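Local coordinates for putative cell surface protein (Streptococcus pyogenes, PDB 4OFQ) that probably acts as a streptococcal cell-surface adhesin of the antigen I/II family, with beta-sandwich domains in its C-terminal region, at residues 251-263 / 269-281. Residues are numbered along the deposited sequence; the frame is centred on the assembly and turned at random.
Sequences QKDKVLATVDITL and ITKGTDLAKYTET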
ATOM      1  N   GLN A 251      -7.693 -31.091 -16.974  1.00 14.35           N
ATOM      2  CA  GLN A 251      -8.314 -32.268 -16.367  1.00 18.25           C
ATOM      3  C   GLN A 251      -8.974 -31.915 -15.038  1.00 17.48           C
ATOM      4  O   GLN A 251     -10.165 -32.150 -14.852  1.00 17.09           O
ATOM      5  CB  GLN A 251      -7.285 -33.378 -16.150  1.00 16.62           C
ATOM      6  CG  GLN A 251      -6.591 -33.846 -17.422  1.00 21.96           C
ATOM      7  CD  GLN A 251      -7.552 -34.518 -18.371  1.00 22.69           C
ATOM      8  OE1 GLN A 251      -8.214 -35.495 -18.005  1.00 22.05           O
ATOM      9  NE2 GLN A 251      -7.654 -33.994 -19.596  1.00 23.21           N
ATOM     10  N   LYS A 252      -8.202 -31.342 -14.122  1.00 18.10           N
ATOM     11  CA  LYS A 252      -8.714 -31.049 -12.785  1.00 15.93           C
ATOM     12  C   LYS A 252      -7.767 -30.120 -12.039  1.00 13.88           C
ATOM     13  O   LYS A 252      -6.628 -29.912 -12.458  1.00 15.93           O
ATOM     14  CB  LYS A 252      -8.877 -32.351 -11.998  1.00 15.79           C
ATOM     15  CG  LYS A 252      -7.570 -32.896 -11.442  1.00 22.55           C
ATOM     16  CD  LYS A 252      -7.821 -34.061 -10.496  1.00 31.30           C
ATOM     17  CE  LYS A 252      -6.788 -34.112  -9.385  1.00 33.50           C
ATOM     18  NZ  LYS A 252      -6.801 -32.904  -8.520  1.00 28.32           N
ATOM     19  N   ASP A 253      -8.229 -29.546 -10.931  1.00 13.90           N
ATOM     20  CA  ASP A 253      -7.314 -28.779 -10.101  1.00 11.99           C
ATOM     21  C   ASP A 253      -7.400 -29.187  -8.641  1.00 12.47           C
ATOM     22  O   ASP A 253      -8.185 -30.071  -8.267  1.00 13.74           O
ATOM     23  CB  ASP A 253      -7.534 -27.273 -10.261  1.00 11.27           C
ATOM     24  CG  ASP A 253      -8.879 -26.815  -9.716  1.00 15.81           C
ATOM     25  OD1 ASP A 253      -9.678 -27.666  -9.265  1.00 21.70           O
ATOM     26  OD2 ASP A 253      -9.146 -25.593  -9.738  1.00 17.09           O
ATOM     27  N   LYS A 254      -6.564 -28.553  -7.834  1.00 16.62           N
ATOM     28  CA  LYS A 254      -6.592 -28.713  -6.386  1.00 14.37           C
ATOM     29  C   LYS A 254      -5.981 -27.444  -5.811  1.00 13.98           C
ATOM     30  O   LYS A 254      -5.153 -26.805  -6.460  1.00 13.10           O
ATOM     31  CB  LYS A 254      -5.764 -29.939  -5.970  1.00 17.03           C
ATOM     32  CG  LYS A 254      -5.669 -30.144  -4.466  1.00 24.17           C
ATOM     33  CD  LYS A 254      -5.108 -31.522  -4.094  1.00 29.14           C
ATOM     34  CE  LYS A 254      -3.703 -31.727  -4.634  1.00 27.35           C
ATOM     35  NZ  LYS A 254      -3.091 -33.002  -4.133  1.00 28.06           N
ATOM     36  N   VAL A 255      -6.389 -27.059  -4.610  1.00 12.27           N
ATOM     37  CA  VAL A 255      -5.797 -25.877  -3.979  1.00 10.59           C
ATOM     38  C   VAL A 255      -5.522 -26.166  -2.496  1.00 11.18           C
ATOM     39  O   VAL A 255      -6.402 -26.674  -1.782  1.00 13.10           O
ATOM     40  CB  VAL A 255      -6.706 -24.632  -4.165  1.00 10.41           C
ATOM     41  CG1 VAL A 255      -8.122 -24.923  -3.672  1.00 11.99           C
ATOM     42  CG2 VAL A 255      -6.109 -23.421  -3.434  1.00 11.29           C
ATOM     43  N   LEU A 256      -4.293 -25.896  -2.049  1.00 10.71           N
ATOM     44  CA  LEU A 256      -3.866 -26.259  -0.697  1.00 13.77           C
ATOM     45  C   LEU A 256      -3.329 -25.063   0.075  1.00 13.35           C
ATOM     46  O   LEU A 256      -2.656 -24.201  -0.487  1.00 11.49           O
ATOM     47  CB  LEU A 256      -2.759 -27.312  -0.750  1.00 13.69           C
ATOM     48  CG  LEU A 256      -3.069 -28.592  -1.519  1.00 16.22           C
ATOM     49  CD1 LEU A 256      -1.845 -29.500  -1.569  1.00 21.13           C
ATOM     50  CD2 LEU A 256      -4.235 -29.294  -0.864  1.00 13.62           C
ATOM     51  N   ALA A 257      -3.591 -25.030   1.372  1.00 13.42           N
ATOM     52  CA  ALA A 257      -3.009 -23.985   2.210  1.00 15.97           C
ATOM     53  C   ALA A 257      -1.500 -24.188   2.277  1.00 13.96           C
ATOM     54  O   ALA A 257      -1.032 -25.319   2.416  1.00 13.83           O
ATOM     55  CB  ALA A 257      -3.623 -24.016   3.606  1.00 16.86           C
ATOM     56  N   THR A 258      -0.736 -23.103   2.143  1.00 13.08           N
ATOM     57  CA  THR A 258       0.719 -23.193   2.271  1.00 15.84           C
ATOM     58  C   THR A 258       1.258 -22.643   3.593  1.00 17.41           C
ATOM     59  O   THR A 258       2.467 -22.676   3.837  1.00 15.16           O
ATOM     60  CB  THR A 258       1.433 -22.501   1.099  1.00 16.07           C
ATOM     61  OG1 THR A 258       0.867 -21.204   0.899  1.00 16.46           O
ATOM     62  CG2 THR A 258       1.269 -23.318  -0.173  1.00 16.70           C
ATOM     63  N   VAL A 259       0.361 -22.129   4.434  1.00 12.28           N
ATOM     64  CA  VAL A 259       0.687 -21.712   5.795  1.00 15.65           C
ATOM     65  C   VAL A 259      -0.499 -22.070   6.683  1.00 14.65           C
ATOM     66  O   VAL A 259      -1.585 -22.324   6.173  1.00 15.81           O
ATOM     67  CB  VAL A 259       0.877 -20.180   5.912  1.00 18.13           C
ATOM     68  CG1 VAL A 259       2.093 -19.703   5.114  1.00 20.60           C
ATOM     69  CG2 VAL A 259      -0.393 -19.444   5.473  1.00 17.97           C
ATOM     70  N   ASP A 260      -0.298 -22.094   7.997  1.00 15.26           N
ATOM     71  CA  ASP A 260      -1.419 -22.177   8.926  1.00 23.12           C
ATOM     72  C   ASP A 260      -2.235 -20.882   8.863  1.00 25.51           C
ATOM     73  O   ASP A 260      -1.680 -19.783   8.951  1.00 24.63           O
ATOM     74  CB  ASP A 260      -0.943 -22.383  10.368  1.00 23.39           C
ATOM     75  CG  ASP A 260      -0.325 -23.746  10.608  1.00 28.12           C
ATOM     76  OD1 ASP A 260      -0.532 -24.682   9.805  1.00 23.71           O
ATOM     77  OD2 ASP A 260       0.370 -23.882  11.634  1.00 36.58           O
ATOM     78  N   ILE A 261      -3.548 -21.018   8.718  1.00 18.03           N
ATOM     79  CA  ILE A 261      -4.449 -19.874   8.573  1.00 17.77           C
ATOM     80  C   ILE A 261      -5.402 -19.796   9.765  1.00 18.61           C
ATOM     81  O   ILE A 261      -6.127 -20.747  10.048  1.00 24.66           O
ATOM     82  CB  ILE A 261      -5.274 -19.966   7.264  1.00 18.29           C
ATOM     83  CG1 ILE A 261      -4.343 -20.038   6.050  1.00 16.88           C
ATOM     84  CG2 ILE A 261      -6.234 -18.772   7.130  1.00 13.97           C
ATOM     85  CD1 ILE A 261      -5.026 -20.540   4.784  1.00 17.45           C
ATOM     86  N   THR A 262      -5.400 -18.665  10.466  1.00 16.49           N
ATOM     87  CA  THR A 262      -6.293 -18.492  11.612  1.00 24.30           C
ATOM     88  C   THR A 262      -7.453 -17.591  11.224  1.00 25.72           C
ATOM     89  O   THR A 262      -7.244 -16.543  10.617  1.00 19.09           O
ATOM     90  CB  THR A 262      -5.553 -17.906  12.833  1.00 23.11           C
ATOM     91  OG1 THR A 262      -4.518 -18.812  13.239  1.00 22.08           O
ATOM     92  CG2 THR A 262      -6.511 -17.672  14.000  1.00 25.01           C
ATOM     93  N   LEU A 263      -8.673 -18.016  11.554  1.00 20.94           N
ATOM     94  CA  LEU A 263      -9.874 -17.257  11.215  1.00 22.66           C
ATOM     95  C   LEU A 263     -10.352 -16.470  12.427  1.00 25.20           C
ATOM     96  O   LEU A 263      -9.820 -16.639  13.521  1.00 27.61           O
ATOM     97  CB  LEU A 263     -10.978 -18.177  10.702  1.00 22.48           C
ATOM     98  CG  LEU A 263     -10.541 -19.020   9.505  1.00 19.29           C
ATOM     99  CD1 LEU A 263     -11.688 -19.863   8.995  1.00 25.03           C
ATOM    100  CD2 LEU A 263      -9.983 -18.125   8.387  1.00 16.55           C
ATOM    101  N   ILE A 269      -6.838 -23.342  10.150  1.00 18.77           N
ATOM    102  CA  ILE A 269      -6.719 -24.232   9.006  1.00 22.58           C
ATOM    103  C   ILE A 269      -5.231 -24.496   8.844  1.00 22.77           C
ATOM    104  O   ILE A 269      -4.460 -23.574   8.602  1.00 22.94           O
ATOM    105  CB  ILE A 269      -7.296 -23.579   7.727  1.00 20.55           C
ATOM    106  CG1 ILE A 269      -8.805 -23.366   7.878  1.00 22.86           C
ATOM    107  CG2 ILE A 269      -7.005 -24.426   6.506  1.00 17.80           C
ATOM    108  CD1 ILE A 269      -9.411 -22.470   6.813  1.00 21.01           C
ATOM    109  N   THR A 270      -4.823 -25.749   9.002  1.00 18.68           N
ATOM    110  CA  THR A 270      -3.407 -26.074   8.993  1.00 19.35           C
ATOM    111  C   THR A 270      -2.811 -26.085   7.594  1.00 21.70           C
ATOM    112  O   THR A 270      -3.500 -26.344   6.607  1.00 16.63           O
ATOM    113  CB  THR A 270      -3.143 -27.408   9.683  1.00 20.43           C
ATOM    114  OG1 THR A 270      -3.844 -28.448   8.990  1.00 22.14           O
ATOM    115  CG2 THR A 270      -3.635 -27.338  11.113  1.00 23.03           C
ATOM    116  N   LYS A 271      -1.526 -25.766   7.519  1.00 18.67           N
ATOM    117  CA  LYS A 271      -0.779 -25.865   6.272  1.00 16.99           C
ATOM    118  C   LYS A 271      -0.984 -27.251   5.663  1.00 21.25           C
ATOM    119  O   LYS A 271      -0.913 -28.262   6.370  1.00 21.08           O
ATOM    120  CB  LYS A 271       0.702 -25.608   6.547  1.00 19.79           C
ATOM    121  CG  LYS A 271       1.624 -25.810   5.359  1.00 24.58           C
ATOM    122  CD  LYS A 271       3.051 -25.438   5.746  1.00 26.51           C
ATOM    123  CE  LYS A 271       4.025 -25.779   4.638  1.00 34.16           C
ATOM    124  NZ  LYS A 271       5.347 -25.144   4.879  1.00 39.12           N
ATOM    125  N   GLY A 272      -1.280 -27.292   4.366  1.00 17.38           N
ATOM    126  CA  GLY A 272      -1.502 -28.553   3.673  1.00 17.15           C
ATOM    127  C   GLY A 272      -2.963 -28.935   3.514  1.00 19.74           C
ATOM    128  O   GLY A 272      -3.285 -29.867   2.777  1.00 19.34           O
ATOM    129  N   THR A 273      -3.848 -28.221   4.205  1.00 17.99           N
ATOM    130  CA  THR A 273      -5.287 -28.494   4.130  1.00 22.22           C
ATOM    131  C   THR A 273      -5.867 -28.105   2.760  1.00 16.12           C
ATOM    132  O   THR A 273      -5.515 -27.078   2.191  1.00 17.36           O
ATOM    133  CB  THR A 273      -6.066 -27.735   5.237  1.00 19.96           C
ATOM    134  OG1 THR A 273      -5.583 -28.133   6.524  1.00 18.48           O
ATOM    135  CG2 THR A 273      -7.560 -28.024   5.153  1.00 19.58           C
ATOM    136  N   ASP A 274      -6.755 -28.943   2.241  1.00 16.32           N
ATOM    137  CA  ASP A 274      -7.476 -28.670   1.011  1.00 15.70           C
ATOM    138  C   ASP A 274      -8.402 -27.463   1.175  1.00 17.95           C
ATOM    139  O   ASP A 274      -9.215 -27.428   2.093  1.00 22.77           O
ATOM    140  CB  ASP A 274      -8.323 -29.893   0.658  1.00 18.02           C
ATOM    141  CG  ASP A 274      -8.842 -29.844  -0.755  1.00 24.26           C
ATOM    142  OD1 ASP A 274      -9.811 -29.091  -0.999  1.00 25.24           O
ATOM    143  OD2 ASP A 274      -8.275 -30.550  -1.617  1.00 24.99           O
ATOM    144  N   LEU A 275      -8.302 -26.484   0.278  1.00 16.35           N
ATOM    145  CA  LEU A 275      -9.117 -25.275   0.414  1.00 14.08           C
ATOM    146  C   LEU A 275     -10.214 -25.148  -0.638  1.00 16.38           C
ATOM    147  O   LEU A 275     -10.772 -24.069  -0.794  1.00 16.11           O
ATOM    148  CB  LEU A 275      -8.232 -24.023   0.359  1.00 12.79           C
ATOM    149  CG  LEU A 275      -7.137 -23.954   1.417  1.00 12.67           C
ATOM    150  CD1 LEU A 275      -6.278 -22.698   1.235  1.00 14.85           C
ATOM    151  CD2 LEU A 275      -7.735 -24.004   2.818  1.00 13.82           C
ATOM    152  N   ALA A 276     -10.528 -26.232  -1.350  1.00 17.04           N
ATOM    153  CA  ALA A 276     -11.532 -26.167  -2.422  1.00 20.57           C
ATOM    154  C   ALA A 276     -12.860 -25.537  -2.001  1.00 22.20           C
ATOM    155  O   ALA A 276     -13.438 -24.741  -2.745  1.00 20.70           O
ATOM    156  CB  ALA A 276     -11.787 -27.542  -3.025  1.00 18.21           C
ATOM    157  N   LYS A 277     -13.347 -25.890  -0.815  1.00 18.44           N
ATOM    158  CA  LYS A 277     -14.667 -25.432  -0.395  1.00 20.31           C
ATOM    159  C   LYS A 277     -14.736 -23.927  -0.145  1.00 21.43           C
ATOM    160  O   LYS A 277     -15.822 -23.372   0.032  1.00 24.28           O
ATOM    161  CB  LYS A 277     -15.160 -26.210   0.836  1.00 28.16           C
ATOM    162  CG  LYS A 277     -14.377 -25.955   2.121  1.00 27.24           C
ATOM    163  CD  LYS A 277     -14.878 -26.872   3.217  1.00 34.00           C
ATOM    164  CE  LYS A 277     -14.654 -26.302   4.597  1.00 40.58           C
ATOM    165  NZ  LYS A 277     -15.376 -27.088   5.650  1.00 49.13           N
ATOM    166  N   TYR A 278     -13.577 -23.271  -0.113  1.00 21.05           N
ATOM    167  CA  TYR A 278     -13.538 -21.827   0.095  1.00 20.09           C
ATOM    168  C   TYR A 278     -13.316 -21.102  -1.228  1.00 18.30           C
ATOM    169  O   TYR A 278     -13.074 -19.892  -1.252  1.00 15.71           O
ATOM    170  CB  TYR A 278     -12.426 -21.452   1.077  1.00 15.29           C
ATOM    171  CG  TYR A 278     -12.480 -22.220   2.375  1.00 18.25           C
ATOM    172  CD1 TYR A 278     -13.548 -22.057   3.256  1.00 20.55           C
ATOM    173  CD2 TYR A 278     -11.462 -23.099   2.726  1.00 15.89           C
ATOM    174  CE1 TYR A 278     -13.598 -22.751   4.453  1.00 25.37           C
ATOM    175  CE2 TYR A 278     -11.506 -23.802   3.921  1.00 16.96           C
ATOM    176  CZ  TYR A 278     -12.574 -23.618   4.783  1.00 21.93           C
ATOM    177  OH  TYR A 278     -12.628 -24.319   5.973  1.00 24.51           O
ATOM    178  N   THR A 279     -13.388 -21.843  -2.331  1.00 18.40           N
ATOM    179  CA  THR A 279     -13.051 -21.277  -3.634  1.00 15.32           C
ATOM    180  C   THR A 279     -14.057 -21.652  -4.713  1.00 16.21           C
ATOM    181  O   THR A 279     -14.946 -22.489  -4.504  1.00 17.52           O
ATOM    182  CB  THR A 279     -11.665 -21.745  -4.125  1.00 17.01           C
ATOM    183  OG1 THR A 279     -11.684 -23.167  -4.322  1.00 19.18           O
ATOM    184  CG2 THR A 279     -10.581 -21.383  -3.123  1.00 16.78           C
ATOM    185  N   GLU A 280     -13.888 -21.033  -5.872  1.00 16.53           N
ATOM    186  CA  GLU A 280     -14.669 -21.367  -7.057  1.00 22.68           C
ATOM    187  C   GLU A 280     -13.713 -21.487  -8.229  1.00 20.62           C
ATOM    188  O   GLU A 280     -12.892 -20.600  -8.468  1.00 17.82           O
ATOM    189  CB  GLU A 280     -15.704 -20.281  -7.360  1.00 30.08           C
ATOM    190  CG  GLU A 280     -16.752 -20.079  -6.276  1.00 44.89           C
ATOM    191  CD  GLU A 280     -17.549 -18.795  -6.470  1.00 53.19           C
ATOM    192  OE1 GLU A 280     -17.533 -18.243  -7.593  1.00 57.48           O
ATOM    193  OE2 GLU A 280     -18.181 -18.335  -5.494  1.00 52.62           O
ATOM    194  N   THR A 281     -13.810 -22.594  -8.951  1.00 15.52           N
ATOM    195  CA  THR A 281     -12.984 -22.793 -10.127  1.00 17.22           C
ATOM    196  C   THR A 281     -13.849 -22.605 -11.356  1.00 20.90           C
ATOM    197  O   THR A 281     -14.959 -23.127 -11.426  1.00 22.24           O
ATOM    198  CB  THR A 281     -12.362 -24.203 -10.145  1.00 16.04           C
ATOM    199  OG1 THR A 281     -11.399 -24.315  -9.088  1.00 17.36           O
ATOM    200  CG2 THR A 281     -11.680 -24.476 -11.493  1.00 15.68           C
TER
HETATM  201  O   HOH W   1      -8.601 -28.643  -3.835  1.00 18.72           O
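L275 and A257 meet at the edge of a beta sandwich, where the chain leaves one sheet at strand 248-257 and returns in the other at strand 279-284. The short side chain of A257 lets L275 CD1 lie close to the strand backbone, 3.6 Å from A257 N, and L275 CB lies against V255 CG1. I261 CD1 also reaches L275 CD1, while I269 packs its CB against that of I261 and its CD1 against L263. Branched aliphatic side chains suit this largely apolar seam, in which V255, A257, I261, I269 and L275 are buried; A310, F294 and F298 continue the apolar layer.

Backbone bonds hold the seam together. I261 and I269 form an antiparallel hydrogen-bonded pair, each N 2.7 Å from the other's O. At the end of strand 248-257, A257 N donates to T273 O and V255 O accepts from L275 N, the latter almost straight at 175°. Between these sites T270 to T273 make a type II turn, whose third position G272 occupies with a positive phi (98°) that glycine accepts easily; its N bonds to A257 O from above the carbonyl plane. Both N and OG1 of T273 donate to T270 O from one face, closing the turn.

Carboxylates finish the join. D260 OD1 accepts from K271 N, the second residue of the turn, at 2.7 Å and nearly along its C-O axis, tying the turn to segment 251-263. D274, its CG anti to the backbone N (chi1 -166°), accepts A276 N at OD1 in an Asx turn leading into the 3-10 segment 276-278, while a water donates to its OD2 and accepts from V255 N. Between the two sheets, D253 OD2 also bonds Y290 OH and offers its syn lone pair to T281 OG1, 2.7 Å away.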